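Local coordinates for oxysterol-binding protein homolog 1 (Saccharomyces cerevisiae, PDB 5H28) that carries sterols and other lipids between membranes without vesicles, its ankyrin-repeat domain, the part described here, directing it to the nucleus-vacuole junction through NVJ1, at residues P19-Q22 against D23-K27; Q50-P53 against M54-K58; N85-P89 against L90-A94. One frame throughout, in Å; residues are numbered along the deposited sequence.

Contact 1. Residues P19-Q22 against D23-K27; sequences PNLQ and DLLKK
L21 and L25, one turn apart on helix 18-28, meet through single methyl branches: CD1 of L21 lies 3.5 Å from CD1 of L25, the two side chains crossing at a slant. L21 sets its CG anti to the backbone N (chi1 172°), whereas L25 has its CG anti to the carbonyl carbon (chi1 -86°), and these first torsions turn the two CD1 methyls to each other. CD1 of L25 also rests 3.4 Å from the carbonyl O of L21 and so packs on backbone too.

Four consecutive i to i+4 bonds mark a regular helix: D23 N to P19 O, L24 N to N20 O, L25 N to L21 O at 2.9 Å with an N-H...O angle of 167°, and K26 N to Q22 O.

On the exposed side K27 NZ comes within 3.7 Å of D23 OD1, a long and doubtful salt bridge, as K27 is poorly placed. L21 is also covered by L9 and L13 of helix 2-15 and by I60, while L25 reaches W64 of helix 54-64. L21 and L25 turned inward, with D23, K26 and K27 outward, make this an amphipathic helix, packed at the N-terminal end of the ankyrin-repeat domain.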
loop_
_atom_site.group_PDB
_atom_site.type_symbol
_atom_site.label_atom_id
_atom_site.label_comp_id
_atom_site.label_asym_id
_atom_site.label_seq_id
_atom_site.Cartn_x
_atom_site.Cartn_y
_atom_site.Cartn_z
ATOM N N PRO A 19 -22.990 -17.695 11.001
ATOM C CA PRO A 19 -22.910 -18.492 12.229
ATOM C C PRO A 19 -22.576 -19.957 11.932
ATOM O O PRO A 19 -21.780 -20.581 12.636
ATOM C CB PRO A 19 -24.298 -18.318 12.837
ATOM C CG PRO A 19 -24.643 -16.922 12.449
ATOM C CD PRO A 19 -24.208 -16.865 10.996
ATOM N N ASN A 20 -23.183 -20.495 10.878
ATOM C CA ASN A 20 -22.942 -21.881 10.478
ATOM C C ASN A 20 -21.502 -22.070 9.998
ATOM O O ASN A 20 -20.860 -23.076 10.303
ATOM C CB ASN A 20 -23.922 -22.278 9.372
ATOM C CG ASN A 20 -23.671 -23.674 8.839
ATOM O OD1 ASN A 20 -23.810 -24.666 9.559
ATOM N ND2 ASN A 20 -23.302 -23.760 7.567
ATOM N N LEU A 21 -21.001 -21.098 9.240
ATOM C CA LEU A 21 -19.633 -21.147 8.733
ATOM C C LEU A 21 -18.645 -21.139 9.898
ATOM O O LEU A 21 -17.696 -21.920 9.931
ATOM C CB LEU A 21 -19.364 -19.940 7.826
ATOM C CG LEU A 21 -17.913 -19.752 7.374
ATOM C CD1 LEU A 21 -17.513 -20.882 6.440
ATOM C CD2 LEU A 21 -17.757 -18.407 6.678
ATOM N N GLN A 22 -18.883 -20.243 10.851
ATOM C CA GLN A 22 -18.031 -20.099 12.023
ATOM C C GLN A 22 -17.926 -21.417 12.785
ATOM O O GLN A 22 -16.835 -21.825 13.192
ATOM C CB GLN A 22 -18.604 -19.003 12.920
ATOM C CG GLN A 22 -17.732 -18.603 14.091
ATOM C CD GLN A 22 -18.211 -17.313 14.731
ATOM O OE1 GLN A 22 -19.381 -17.183 15.087
ATOM N NE2 GLN A 22 -17.308 -16.351 14.875
ATOM N N ASP A 23 -19.059 -22.087 12.968
ATOM C CA ASP A 23 -19.072 -23.358 13.678
ATOM C C ASP A 23 -18.367 -24.444 12.869
ATOM O O ASP A 23 -17.648 -25.273 13.425
ATOM C CB ASP A 23 -20.512 -23.781 13.980
ATOM C CG ASP A 23 -21.109 -23.018 15.147
ATOM O OD1 ASP A 23 -20.537 -23.091 16.257
ATOM O OD2 ASP A 23 -22.148 -22.349 14.961
ATOM N N LEU A 24 -18.568 -24.431 11.557
ATOM C CA LEU A 24 -17.951 -25.410 10.671
ATOM C C LEU A 24 -16.427 -25.323 10.756
ATOM O O LEU A 24 -15.739 -26.338 10.885
ATOM C CB LEU A 24 -18.423 -25.166 9.233
ATOM C CG LEU A 24 -17.899 -26.043 8.090
ATOM C CD1 LEU A 24 -16.467 -25.670 7.773
ATOM C CD2 LEU A 24 -18.019 -27.510 8.458
ATOM N N LEU A 25 -15.902 -24.106 10.685
ATOM C CA LEU A 25 -14.460 -23.896 10.762
ATOM C C LEU A 25 -13.929 -24.302 12.133
ATOM O O LEU A 25 -12.900 -24.968 12.247
ATOM C CB LEU A 25 -14.133 -22.423 10.495
ATOM C CG LEU A 25 -13.956 -21.958 9.045
ATOM C CD1 LEU A 25 -14.947 -22.630 8.112
ATOM C CD2 LEU A 25 -14.086 -20.446 9.002
ATOM N N LYS A 26 -14.647 -23.898 13.173
ATOM C CA LYS A 26 -14.258 -24.190 14.544
ATOM C C LYS A 26 -14.171 -25.686 14.848
ATOM O O LYS A 26 -13.309 -26.112 15.614
ATOM C CB LYS A 26 -15.248 -23.508 15.498
ATOM C CG LYS A 26 -14.841 -23.503 16.962
ATOM C CD LYS A 26 -15.778 -22.608 17.773
ATOM C CE LYS A 26 -15.386 -22.557 19.243
ATOM N NZ LYS A 26 -16.279 -21.651 20.024
ATOM N N LYS A 27 -15.045 -26.485 14.242
ATOM C CA LYS A 27 -15.053 -27.924 14.502
ATOM C C LYS A 27 -14.444 -28.828 13.431
ATOM O O LYS A 27 -13.908 -29.892 13.749
ATOM C CB LYS A 27 -16.487 -28.396 14.780
ATOM C CG LYS A 27 -17.136 -27.727 15.976
ATOM C CD LYS A 27 -18.292 -26.842 15.558
ATOM C CE LYS A 27 -18.710 -25.929 16.690
ATOM N NZ LYS A 27 -17.574 -25.069 17.109
#

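Contact 2. Residues Q50-P53 against M54-K58; sequences QVAP and MAVIK
P53 occupies the N-cap position of helix 54-64, its extended backbone and that of A52 before it marking the break from helix 44-51. The carbonyl O of P53 takes the first helical bond, from I57 N at 3.2 Å, nearly straight at 166° and with the donor in the carbonyl plane. V56 N also approaches this oxygen, at 3.0 Å, but its N-H...O angle of 124° makes that bond weak.

The side chains fold back over the turn. V56 straddles the two residues of the break with its two methyls: CG1 meets A52 CB at 3.9 Å, and CG2 lies 4.0 Å from CD of the P53 ring, proline and valine running side by side in the same direction. With CG1 anti to the backbone N (chi1 172°), CG2 falls beside that N, where the proline ring stands. I57 reaches back with its longer branch, whose CD1 ends 3.7 Å from A52 O. That carbonyl oxygen accepts a hydrogen bond from R98 NH1, so an arginine of the predicted second repeat holds the turn while aliphatic carbon packs beside it.

Further out, V56 touches L13 of helix 2-15 and I57 touches I101 of helix 99-106. The arrangement is the tight helix-turn-helix of an ankyrin repeat, here within the predicted first repeat, with proline at the N-cap position of its second helix.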
loop_
_atom_site.group_PDB
_atom_site.type_symbol
_atom_site.label_atom_id
_atom_site.label_comp_id
_atom_site.label_asym_id
_atom_site.label_seq_id
_atom_site.Cartn_x
_atom_site.Cartn_y
_atom_site.Cartn_z
ATOM N N GLN A 50 -16.848 -15.372 -4.603
ATOM C CA GLN A 50 -17.473 -16.054 -5.723
ATOM C C GLN A 50 -18.876 -16.594 -5.474
ATOM O O GLN A 50 -19.692 -16.627 -6.393
ATOM C CB GLN A 50 -16.588 -17.208 -6.202
ATOM C CG GLN A 50 -15.250 -16.772 -6.757
ATOM C CD GLN A 50 -14.525 -17.896 -7.466
ATOM O OE1 GLN A 50 -14.276 -18.955 -6.889
ATOM N NE2 GLN A 50 -14.179 -17.667 -8.727
ATOM N N VAL A 51 -19.174 -16.999 -4.242
ATOM C CA VAL A 51 -20.479 -17.602 -3.980
ATOM C C VAL A 51 -21.336 -17.100 -2.822
ATOM O O VAL A 51 -22.548 -17.334 -2.812
ATOM C CB VAL A 51 -20.330 -19.137 -3.772
ATOM C CG1 VAL A 51 -19.453 -19.733 -4.858
ATOM C CG2 VAL A 51 -19.746 -19.431 -2.389
ATOM N N ALA A 52 -20.736 -16.406 -1.862
ATOM C CA ALA A 52 -21.469 -15.972 -0.676
ATOM C C ALA A 52 -22.144 -14.606 -0.689
ATOM O O ALA A 52 -21.780 -13.724 -1.463
ATOM C CB ALA A 52 -20.543 -16.064 0.541
ATOM N N PRO A 53 -23.157 -14.425 0.179
ATOM C CA PRO A 53 -23.892 -13.164 0.292
ATOM C C PRO A 53 -22.981 -12.114 0.922
ATOM O O PRO A 53 -22.026 -12.448 1.626
ATOM C CB PRO A 53 -25.057 -13.517 1.217
ATOM C CG PRO A 53 -25.249 -14.980 0.995
ATOM C CD PRO A 53 -23.829 -15.486 0.947
ATOM N N MET A 54 -23.281 -10.848 0.664
ATOM C CA MET A 54 -22.505 -9.744 1.209
ATOM C C MET A 54 -22.330 -9.847 2.725
ATOM O O MET A 54 -21.247 -9.580 3.252
ATOM C CB MET A 54 -23.188 -8.419 0.855
ATOM C CG MET A 54 -22.656 -7.207 1.610
ATOM S SD MET A 54 -20.953 -6.805 1.212
ATOM C CE MET A 54 -21.185 -5.337 0.201
ATOM N N ALA A 55 -23.397 -10.225 3.424
ATOM C CA ALA A 55 -23.347 -10.343 4.877
ATOM C C ALA A 55 -22.223 -11.270 5.331
ATOM O O ALA A 55 -21.510 -10.970 6.291
ATOM C CB ALA A 55 -24.688 -10.845 5.409
ATOM N N VAL A 56 -22.066 -12.391 4.635
ATOM C CA VAL A 56 -21.030 -13.361 4.970
ATOM C C VAL A 56 -19.640 -12.813 4.665
ATOM O O VAL A 56 -18.715 -12.961 5.464
ATOM C CB VAL A 56 -21.255 -14.683 4.209
ATOM C CG1 VAL A 56 -20.069 -15.620 4.405
ATOM C CG2 VAL A 56 -22.531 -15.341 4.715
ATOM N N ILE A 57 -19.486 -12.185 3.506
ATOM C CA ILE A 57 -18.201 -11.609 3.143
ATOM C C ILE A 57 -17.785 -10.571 4.184
ATOM O O ILE A 57 -16.627 -10.530 4.615
ATOM C CB ILE A 57 -18.276 -10.979 1.739
ATOM C CG1 ILE A 57 -18.444 -12.101 0.712
ATOM C CG2 ILE A 57 -17.031 -10.137 1.456
ATOM C CD1 ILE A 57 -18.886 -11.635 -0.641
ATOM N N LYS A 58 -18.732 -9.739 4.605
ATOM C CA LYS A 58 -18.417 -8.728 5.598
ATOM C C LYS A 58 -17.979 -9.341 6.924
ATOM O O LYS A 58 -17.013 -8.882 7.534
ATOM C CB LYS A 58 -19.613 -7.816 5.848
ATOM C CG LYS A 58 -19.314 -6.781 6.894
ATOM C CD LYS A 58 -20.521 -5.994 7.314
ATOM C CE LYS A 58 -20.203 -5.188 8.556
ATOM N NZ LYS A 58 -21.383 -4.536 9.128
#

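Contact 3. Residues N85-P89 against L90-A94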
loop_
_atom_site.group_PDB
_atom_site.type_symbol
_atom_site.label_atom_id
_atom_site.label_comp_id
_atom_site.label_asym_id
_atom_site.label_seq_id
_atom_site.Cartn_x
_atom_site.Cartn_y
_atom_site.Cartn_z
ATOM N N ASN A 85 -3.196 -17.698 -9.859
ATOM C CA ASN A 85 -3.200 -16.840 -11.044
ATOM C C ASN A 85 -2.694 -15.452 -10.669
ATOM O O ASN A 85 -2.595 -14.564 -11.517
ATOM C CB ASN A 85 -4.614 -16.693 -11.625
ATOM C CG ASN A 85 -4.983 -17.827 -12.556
ATOM O OD1 ASN A 85 -4.136 -18.343 -13.282
ATOM N ND2 ASN A 85 -6.257 -18.206 -12.556
ATOM N N GLY A 86 -2.385 -15.270 -9.390
ATOM C CA GLY A 86 -1.918 -13.983 -8.918
ATOM C C GLY A 86 -3.091 -13.072 -8.606
ATOM O O GLY A 86 -2.897 -11.899 -8.291
ATOM N N ASN A 87 -4.308 -13.605 -8.695
ATOM C CA ASN A 87 -5.503 -12.812 -8.417
ATOM C C ASN A 87 -5.798 -12.670 -6.934
ATOM O O ASN A 87 -5.633 -13.611 -6.159
ATOM C CB ASN A 87 -6.741 -13.418 -9.082
ATOM C CG ASN A 87 -6.743 -13.242 -10.581
ATOM O OD1 ASN A 87 -6.394 -12.181 -11.090
ATOM N ND2 ASN A 87 -7.155 -14.286 -11.299
ATOM N N THR A 88 -6.259 -11.481 -6.563
ATOM C CA THR A 88 -6.638 -11.171 -5.188
ATOM C C THR A 88 -8.160 -11.225 -5.152
ATOM O O THR A 88 -8.802 -11.346 -6.195
ATOM C CB THR A 88 -6.244 -9.739 -4.809
ATOM O OG1 THR A 88 -6.965 -8.821 -5.646
ATOM C CG2 THR A 88 -4.755 -9.521 -4.991
ATOM N N PRO A 89 -8.756 -11.148 -3.951
ATOM C CA PRO A 89 -10.216 -11.180 -3.871
ATOM C C PRO A 89 -10.822 -10.027 -4.672
ATOM O O PRO A 89 -11.893 -10.170 -5.261
ATOM C CB PRO A 89 -10.472 -11.059 -2.372
ATOM C CG PRO A 89 -9.316 -11.843 -1.801
ATOM C CD PRO A 89 -8.152 -11.324 -2.619
ATOM N N LEU A 90 -10.126 -8.894 -4.696
ATOM C CA LEU A 90 -10.594 -7.723 -5.436
ATOM C C LEU A 90 -10.620 -8.017 -6.938
ATOM O O LEU A 90 -11.534 -7.580 -7.635
ATOM C CB LEU A 90 -9.697 -6.517 -5.147
ATOM C CG LEU A 90 -10.135 -5.177 -5.746
ATOM C CD1 LEU A 90 -11.467 -4.731 -5.150
ATOM C CD2 LEU A 90 -9.056 -4.135 -5.476
ATOM N N HIS A 91 -9.626 -8.753 -7.437
ATOM C CA HIS A 91 -9.600 -9.109 -8.858
ATOM C C HIS A 91 -10.823 -9.957 -9.188
ATOM O O HIS A 91 -11.481 -9.757 -10.209
ATOM C CB HIS A 91 -8.372 -9.953 -9.214
ATOM C CG HIS A 91 -7.104 -9.174 -9.379
ATOM N ND1 HIS A 91 -6.279 -8.865 -8.320
ATOM C CD2 HIS A 91 -6.482 -8.707 -10.488
ATOM C CE1 HIS A 91 -5.201 -8.247 -8.770
ATOM N NE2 HIS A 91 -5.299 -8.140 -10.082
ATOM N N ILE A 92 -11.106 -10.921 -8.318
ATOM C CA ILE A 92 -12.232 -11.818 -8.515
ATOM C C ILE A 92 -13.557 -11.064 -8.448
ATOM O O ILE A 92 -14.444 -11.277 -9.273
ATOM C CB ILE A 92 -12.220 -12.955 -7.454
ATOM C CG1 ILE A 92 -10.888 -13.718 -7.511
ATOM C CG2 ILE A 92 -13.397 -13.895 -7.675
ATOM C CD1 ILE A 92 -10.563 -14.366 -8.845
ATOM N N ALA A 93 -13.687 -10.177 -7.469
ATOM C CA ALA A 93 -14.913 -9.407 -7.313
ATOM C C ALA A 93 -15.164 -8.505 -8.517
ATOM O O ALA A 93 -16.296 -8.377 -8.979
ATOM C CB ALA A 93 -14.846 -8.577 -6.039
ATOM N N ALA A 94 -14.106 -7.872 -9.014
ATOM C CA ALA A 94 -14.219 -6.983 -10.162
ATOM C C ALA A 94 -14.631 -7.758 -11.408
ATOM O O ALA A 94 -15.533 -7.350 -12.137
ATOM C CB ALA A 94 -12.892 -6.273 -10.405
#
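T88 holds H91 with a single hydroxyl at the start of helix 89-95. Its OG1 accepts a capping bond from H91 N at 3.2 Å (N-H...O angle 154°) and pairs with H91 ND1 at 2.8 Å, meeting the imidazole at its edge, near the ring plane. The first torsion of T88 (chi1 63°) puts OG1 between the backbone N and the carbonyl carbon, close to the backbone N and to ND1 of H91. A valine here, with no hydroxyl, would leave H91 N and ND1 without this partner, and the ring would probably be less firmly fixed in rotation. At the far side of the ring, H91 NE2 bonds to L121 O, so both ring nitrogens are engaged.

N87-T88-P89-L90-H91 reads as the N-T-P-L-H form of the ankyrin TPLH signature, in which threonine caps the first helix of the repeat and histidine ties it to the neighbouring loop; the predicted second repeat begins at N85.

Backbone bonds continue the helix, I92 N to T88 O at 3.2 Å and A93 N to P89 O at 2.8 Å.

Van der Waals packing flanks the cap. N87 crosses H91 at about a right angle, amide and ring planes 43° apart, with OD1 3.5 Å from H91 CB and hydrogen-bonded to N117 ND2. N87 CB also touches CD1 of I92 at 3.9 Å.

How the contacts relate
Contact 3 is the core member of the set, seven of its eight touching residues being buried; contacts 1 and 2 are partly buried and include exposed residues. Contact 1, within helix 18-28, combines methyl packing with surface charge, contact 2 turns the chain with aliphatic carbon and two carbonyl oxygens, and contact 3 uses a buried hydroxyl-imidazole pair. Contact 2 bridges the others: L21 and L25 pack on helix 54-64, which it begins, and contact 3 packs on helix 44-51, which it ends. It touches contact 1 through V56 CG1 and L21 CD2 (4.3 Å) and contact 3 through Q50 CG and I92 CG2 (3.5 Å), whereas contacts 1 and 3 remain about 14 Å apart at nearest atoms.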